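Local coordinates for protein 16S rRNA (adenine(1408)-N(1))-methyltransferase (Catenulispora acidiphila, PDB 4X1O) that probably transfers a methyl group from S-adenosyl-L-methionine to N1 of adenine 1408 in 16S rRNA, a modification linked to aminoglycoside resistance, at residues E111-A115 / A116-V120; L139-A142 / D143-S146; P183-V186 / V187-G190. One frame throughout, in Å; residues are numbered along the deposited sequence.

Contact 1: residues E111-A115 / A116-V120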
loop_
_atom_site.group_PDB
_atom_site.type_symbol
_atom_site.label_atom_id
_atom_site.label_comp_id
_atom_site.label_asym_id
_atom_site.label_seq_id
_atom_site.Cartn_x
_atom_site.Cartn_y
_atom_site.Cartn_z
ATOM N N GLU A 111 -0.365 10.586 -5.263
ATOM C CA GLU A 111 -1.220 11.582 -5.905
ATOM C C GLU A 111 -0.653 12.012 -7.255
ATOM O O GLU A 111 -1.351 12.618 -8.063
ATOM C CB GLU A 111 -1.421 12.806 -4.997
ATOM C CG GLU A 111 -0.156 13.571 -4.647
ATOM C CD GLU A 111 0.564 12.991 -3.443
ATOM O OE1 GLU A 111 0.256 11.845 -3.059
ATOM O OE2 GLU A 111 1.436 13.687 -2.878
ATOM N N THR A 112 0.609 11.683 -7.502
ATOM C CA THR A 112 1.254 12.022 -8.763
ATOM C C THR A 112 1.936 10.810 -9.378
ATOM O O THR A 112 3.107 10.880 -9.747
ATOM C CB THR A 112 2.301 13.142 -8.580
ATOM O OG1 THR A 112 3.301 12.713 -7.648
ATOM C CG2 THR A 112 1.643 14.423 -8.071
ATOM N N VAL A 113 1.206 9.700 -9.483
ATOM C CA VAL A 113 1.776 8.467 -10.019
ATOM C C VAL A 113 2.280 8.714 -11.439
ATOM O O VAL A 113 1.598 9.330 -12.264
ATOM C CB VAL A 113 0.755 7.274 -10.011
ATOM C CG1 VAL A 113 -0.576 7.685 -9.426
ATOM C CG2 VAL A 113 0.569 6.651 -11.392
ATOM N N PRO A 114 3.509 8.272 -11.711
ATOM C CA PRO A 114 4.076 8.371 -13.055
ATOM C C PRO A 114 3.401 7.386 -14.002
ATOM O O PRO A 114 2.844 6.375 -13.555
ATOM C CB PRO A 114 5.549 8.023 -12.839
ATOM C CG PRO A 114 5.549 7.155 -11.627
ATOM C CD PRO A 114 4.449 7.674 -10.749
ATOM N N ALA A 115 3.472 7.679 -15.295
ATOM C CA ALA A 115 2.768 6.912 -16.317
ATOM C C ALA A 115 3.164 5.432 -16.343
ATOM O O ALA A 115 2.370 4.581 -16.746
ATOM C CB ALA A 115 3.002 7.533 -17.676
ATOM N N ALA A 116 4.389 5.134 -15.919
ATOM C CA ALA A 116 4.886 3.758 -15.943
ATOM C C ALA A 116 4.124 2.854 -14.965
ATOM O O ALA A 116 4.168 1.637 -15.090
ATOM C CB ALA A 116 6.372 3.731 -15.633
ATOM N N LEU A 117 3.434 3.453 -14.001
ATOM C CA LEU A 117 2.633 2.691 -13.037
ATOM C C LEU A 117 1.143 2.657 -13.345
ATOM O O LEU A 117 0.388 2.035 -12.609
ATOM C CB LEU A 117 2.804 3.250 -11.626
ATOM C CG LEU A 117 4.166 3.030 -10.984
ATOM C CD1 LEU A 117 4.168 3.615 -9.588
ATOM C CD2 LEU A 117 4.463 1.545 -10.944
ATOM N N HIS A 118 0.711 3.333 -14.403
ATOM C CA HIS A 118 -0.716 3.348 -14.715
ATOM C C HIS A 118 -1.195 1.980 -15.190
ATOM O O HIS A 118 -0.619 1.389 -16.100
ATOM C CB HIS A 118 -1.021 4.410 -15.769
ATOM C CG HIS A 118 -1.141 5.798 -15.216
ATOM N ND1 HIS A 118 -2.351 6.450 -15.106
ATOM C CD2 HIS A 118 -0.211 6.648 -14.724
ATOM C CE1 HIS A 118 -2.156 7.648 -14.583
ATOM N NE2 HIS A 118 -0.867 7.791 -14.338
ATOM N N GLY A 119 -2.246 1.479 -14.548
ATOM C CA GLY A 119 -2.952 0.299 -15.003
ATOM C C GLY A 119 -2.149 -0.971 -14.874
ATOM O O GLY A 119 -2.356 -1.912 -15.638
ATOM N N VAL A 120 -1.232 -1.015 -13.915
ATOM C CA VAL A 120 -0.371 -2.193 -13.820
ATOM C C VAL A 120 -0.830 -3.200 -12.766
ATOM O O VAL A 120 -0.499 -4.379 -12.855
ATOM C CB VAL A 120 1.090 -1.809 -13.516
ATOM C CG1 VAL A 120 1.667 -0.883 -14.620
ATOM C CG2 VAL A 120 1.235 -1.187 -12.133
#

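Contact 2: residues L139-A142 / D143-S146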
loop_
_atom_site.group_PDB
_atom_site.type_symbol
_atom_site.label_atom_id
_atom_site.label_comp_id
_atom_site.label_asym_id
_atom_site.label_seq_id
_atom_site.Cartn_x
_atom_site.Cartn_y
_atom_site.Cartn_z
ATOM N N LEU A 139 -10.582 10.997 4.329
ATOM C CA LEU A 139 -11.470 12.022 3.766
ATOM C C LEU A 139 -12.024 11.655 2.390
ATOM O O LEU A 139 -13.020 12.242 1.939
ATOM C CB LEU A 139 -10.735 13.354 3.651
ATOM C CG LEU A 139 -10.384 13.989 4.994
ATOM C CD1 LEU A 139 -9.542 15.248 4.753
ATOM C CD2 LEU A 139 -11.669 14.301 5.749
ATOM N N GLY A 140 -11.375 10.711 1.716
ATOM C CA GLY A 140 -11.751 10.392 0.345
ATOM C C GLY A 140 -11.362 11.527 -0.576
ATOM O O GLY A 140 -12.146 11.972 -1.422
ATOM N N GLU A 141 -10.139 12.003 -0.381
ATOM C CA GLU A 141 -9.563 13.086 -1.154
ATOM C C GLU A 141 -9.343 12.628 -2.592
ATOM O O GLU A 141 -8.736 11.579 -2.821
ATOM C CB GLU A 141 -8.242 13.517 -0.517
ATOM C CG GLU A 141 -7.812 14.936 -0.781
ATOM C CD GLU A 141 -6.585 15.307 0.036
ATOM O OE1 GLU A 141 -6.742 15.634 1.232
ATOM O OE2 GLU A 141 -5.464 15.258 -0.512
ATOM N N ALA A 142 -9.830 13.407 -3.547
ATOM C CA ALA A 142 -9.793 13.009 -4.949
ATOM C C ALA A 142 -8.391 12.703 -5.474
ATOM O O ALA A 142 -8.218 11.727 -6.185
ATOM C CB ALA A 142 -10.446 14.085 -5.814
ATOM N N ASP A 143 -7.385 13.514 -5.134
ATOM C CA ASP A 143 -6.065 13.258 -5.715
ATOM C C ASP A 143 -5.466 11.920 -5.237
ATOM O O ASP A 143 -4.833 11.199 -6.020
ATOM C CB ASP A 143 -5.104 14.420 -5.434
ATOM C CG ASP A 143 -5.000 14.767 -3.962
ATOM O OD1 ASP A 143 -5.821 14.273 -3.162
ATOM O OD2 ASP A 143 -4.095 15.555 -3.613
ATOM N N VAL A 144 -5.697 11.569 -3.977
ATOM C CA VAL A 144 -5.216 10.286 -3.446
ATOM C C VAL A 144 -6.027 9.093 -3.982
ATOM O O VAL A 144 -5.459 8.079 -4.414
ATOM C CB VAL A 144 -5.249 10.288 -1.903
ATOM C CG1 VAL A 144 -4.909 8.908 -1.347
ATOM C CG2 VAL A 144 -4.295 11.356 -1.350
ATOM N N LEU A 145 -7.349 9.218 -3.981
ATOM C CA LEU A 145 -8.198 8.129 -4.480
ATOM C C LEU A 145 -7.989 7.883 -5.975
ATOM O O LEU A 145 -8.019 6.739 -6.433
ATOM C CB LEU A 145 -9.674 8.431 -4.229
ATOM C CG LEU A 145 -10.317 7.899 -2.947
ATOM C CD1 LEU A 145 -9.438 8.105 -1.733
ATOM C CD2 LEU A 145 -11.715 8.519 -2.753
ATOM N N SER A 146 -7.818 8.963 -6.728
ATOM C CA SER A 146 -7.592 8.866 -8.160
ATOM C C SER A 146 -6.231 8.250 -8.443
ATOM O O SER A 146 -6.087 7.490 -9.387
ATOM C CB SER A 146 -7.696 10.239 -8.835
ATOM O OG SER A 146 -9.051 10.651 -8.869
#

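Contact 3: residues P183-V186 / V187-G190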
loop_
_atom_site.group_PDB
_atom_site.type_symbol
_atom_site.label_atom_id
_atom_site.label_comp_id
_atom_site.label_asym_id
_atom_site.label_seq_id
_atom_site.Cartn_x
_atom_site.Cartn_y
_atom_site.Cartn_z
ATOM N N PRO A 183 -17.084 1.911 10.510
ATOM C CA PRO A 183 -17.839 1.393 9.364
ATOM C C PRO A 183 -19.122 2.183 9.062
ATOM O O PRO A 183 -19.464 2.364 7.895
ATOM C CB PRO A 183 -18.164 -0.045 9.786
ATOM C CG PRO A 183 -17.023 -0.424 10.676
ATOM C CD PRO A 183 -16.689 0.833 11.442
ATOM N N GLU A 184 -19.816 2.659 10.092
ATOM C CA GLU A 184 -21.001 3.478 9.861
ATOM C C GLU A 184 -20.651 4.832 9.221
ATOM O O GLU A 184 -21.374 5.322 8.350
ATOM C CB GLU A 184 -21.771 3.704 11.163
ATOM C CG GLU A 184 -20.991 3.395 12.427
ATOM C CD GLU A 184 -20.829 1.903 12.657
ATOM O OE1 GLU A 184 -21.831 1.169 12.509
ATOM O OE2 GLU A 184 -19.695 1.468 12.955
ATOM N N THR A 185 -19.551 5.446 9.637
ATOM C CA THR A 185 -19.290 6.783 9.124
ATOM C C THR A 185 -18.586 6.730 7.774
ATOM O O THR A 185 -18.505 7.738 7.077
ATOM C CB THR A 185 -18.483 7.648 10.113
ATOM O OG1 THR A 185 -17.174 7.109 10.305
ATOM C CG2 THR A 185 -19.202 7.740 11.452
ATOM N N VAL A 186 -18.083 5.561 7.385
ATOM C CA VAL A 186 -17.587 5.409 6.017
ATOM C C VAL A 186 -18.737 5.693 5.050
ATOM O O VAL A 186 -18.546 6.301 3.996
ATOM C CB VAL A 186 -16.995 3.995 5.774
ATOM C CG1 VAL A 186 -16.764 3.751 4.288
ATOM C CG2 VAL A 186 -15.706 3.854 6.556
ATOM N N VAL A 187 -19.946 5.292 5.431
ATOM C CA VAL A 187 -21.119 5.620 4.636
ATOM C C VAL A 187 -21.582 7.057 4.881
ATOM O O VAL A 187 -21.728 7.840 3.942
ATOM C CB VAL A 187 -22.287 4.663 4.925
ATOM C CG1 VAL A 187 -23.494 5.046 4.085
ATOM C CG2 VAL A 187 -21.864 3.230 4.647
ATOM N N SER A 188 -21.787 7.407 6.145
ATOM C CA SER A 188 -22.431 8.682 6.481
ATOM C C SER A 188 -21.568 9.920 6.144
ATOM O O SER A 188 -22.109 11.011 5.944
ATOM C CB SER A 188 -22.817 8.689 7.963
ATOM O OG SER A 188 -21.677 8.835 8.789
ATOM N N THR A 189 -20.249 9.769 6.078
ATOM C CA THR A 189 -19.392 10.893 5.659
ATOM C C THR A 189 -19.355 11.040 4.145
ATOM O O THR A 189 -18.732 11.971 3.617
ATOM C CB THR A 189 -17.924 10.763 6.126
ATOM O OG1 THR A 189 -17.332 9.589 5.547
ATOM C CG2 THR A 189 -17.814 10.734 7.642
ATOM N N GLY A 190 -20.015 10.114 3.456
ATOM C CA GLY A 190 -19.992 10.066 2.008
ATOM C C GLY A 190 -18.756 9.416 1.404
ATOM O O GLY A 190 -18.571 9.465 0.201
#

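Contact 1: residues E111-A115 / A116-V120
Two consecutive carbonyls, those of P114 and A115, bend this loop back on itself by taking the amide N-H groups three residues further on. L117 N donates to P114 O at 3.0 Å and H118 N to A115 O at 3.1 Å. Both N-H groups point fairly straight at their acceptors, but the donors stand well above the carbonyl planes, that of H118 by 68°. Such i to i+3 bonds make a short 3-10 turn, which here lies in the loop between strands 103-107 and 123-127 of the mixed methyltransferase sheet. A type II turn from L117 to V120 follows it, with G119 at positive phi, and the loop then leads into strand 123-127.

The H118 imidazole folds back beside the start of the turn. CG is anti to the carbonyl carbon (chi1 -81°), which brings the CD2 corner to 3.3 Å from P114 O, with that oxygen at the ring edge and near its plane. V113 CG2 approaches the same ring obliquely, 3.4 Å from H118 CD2, and also meets L117 CB at 4.1 Å. On the L117 side, the CD1 methyl reaches the proline ring, 4.2 Å from P114 CD.

Around these residues, V113 and L117 both pack on V151 of helix 142-151, and L117 also touches W40, whose indole NE1 is hydrogen-bonded to A116 O. E111, at the head of the segment, is among the residues that bind S-adenosyl-L-methionine, and the V113 side chain lies about 4 Å from that of I110, another of them.

Contact 2: residues L139-A142 / D143-S146
E141 O and A142 O open the first turn of helix 142-151, accepting L145 N at 3.0 Å and S146 N at 2.8 Å in i to i+4 bonds, the former nearly straight at both donor and acceptor. The S146 hydroxyl bends back toward the same A142 carbonyl, OG 3.0 Å from A142 O, a possible weak bond, since the one hydroxyl proton has another acceptor within reach.

In front of E141, the N-cap residue, helix 131-139 closes in a Schellman motif with G140 as its C-prime residue at positive phi, so one helix ends and the next begins within a few residues. L145 packs against the bend: its CD2 methyl lies 3.6 Å from G140 CA, while CD1 packs against E141 O.

Two carboxylates meet on another side of the turn. The extended E141 chain, with CG anti to the backbone N (chi1 -155°), carries OE2 to 2.8 Å from D143 OD1, the two planes 33° apart. Left alone, like charges so close would be expected to repel; here K132 of the preceding helix forms salt bridges with both E141 OE2 and D143 OD2, and its ammonium group probably offsets much of that cost. D143 CG stands between its own backbone N and carbonyl carbon (chi1 54°), a placement that lets OD1 reach back to V144 N at 2.8 Å in a weak, bent bond. The D143 side chain lies about 4 Å from that of E111, and V144 about as close to L133, both residues that bind S-adenosyl-L-homocysteine, the demethylated cofactor, absent from this model.

Contact 3: residues P183-V186 / V187-G190
T189 turns its hydroxyl back along the helix because OG1 sits between the backbone N and the carbonyl carbon (chi1 62°), which leaves CG2 anti to the carbonyl carbon. Both branches thereby reach the preceding turn, and T185 O is gripped twice: by T189 OG1 at 2.7 Å and by T189 N at 2.9 Å. The hydroxyl lies closer to the carbonyl plane, tilted by 17° against 31° for the amide. This is the hydroxyl-to-carbonyl bond one turn back, common for serine and threonine in and at the ends of helices; T189 comes just after the last residue of the short helix 183-188, and its hydroxyl gives the last turn a second bond to the same carbonyl.

The helical backbone angles end at G190, which has positive phi and serves at once as the N-cap of helix 191-197; its amide bonds back to V187 O. Two helices thus join with almost no linker. T189 OG1 also receives a weak bond from L191 N of the second helix.

E184 O, one residue before the doubly bonded T185 carbonyl, takes the regular bond from S188 N at 3.1 Å, in the carbonyl plane, and a weaker, strongly bent one from V187 N. T185 OG1 accepts a bond from T182 N, just before the segment. On the inner side, V186 packs against L191 and T192 of the following helix and V205 of strand 200-212, and P183 touches L207 of the same strand, so the short helix lies against one of the two outer strands of the mixed sheet within this chain. S188 OG lies 3.2 Å from T185 CA, and T189 CG2 lies 4.0 Å from T185 CB.

Overall arrangement
The three contacts follow one another along the chain, and only contacts 1 and 2 touch: E111 CB packs at 3.9 Å on D143 O, although their centres are 15 Å apart. Helix 142-151 joins them further: it begins in contact 2, and A150 and V151 near its other end touch the turn of contact 1. Both contacts border the S-adenosyl-L-methionine site, contact 1 by including E111 itself and contact 2 through neighbours of E111 and L133. Contact 3 lies away from that site, about 6 Å from contact 2 at the nearest atoms and about 18 Å from contact 1. R194 bridges the gap, with NH2 bonded to T189 O and NE to L139 O.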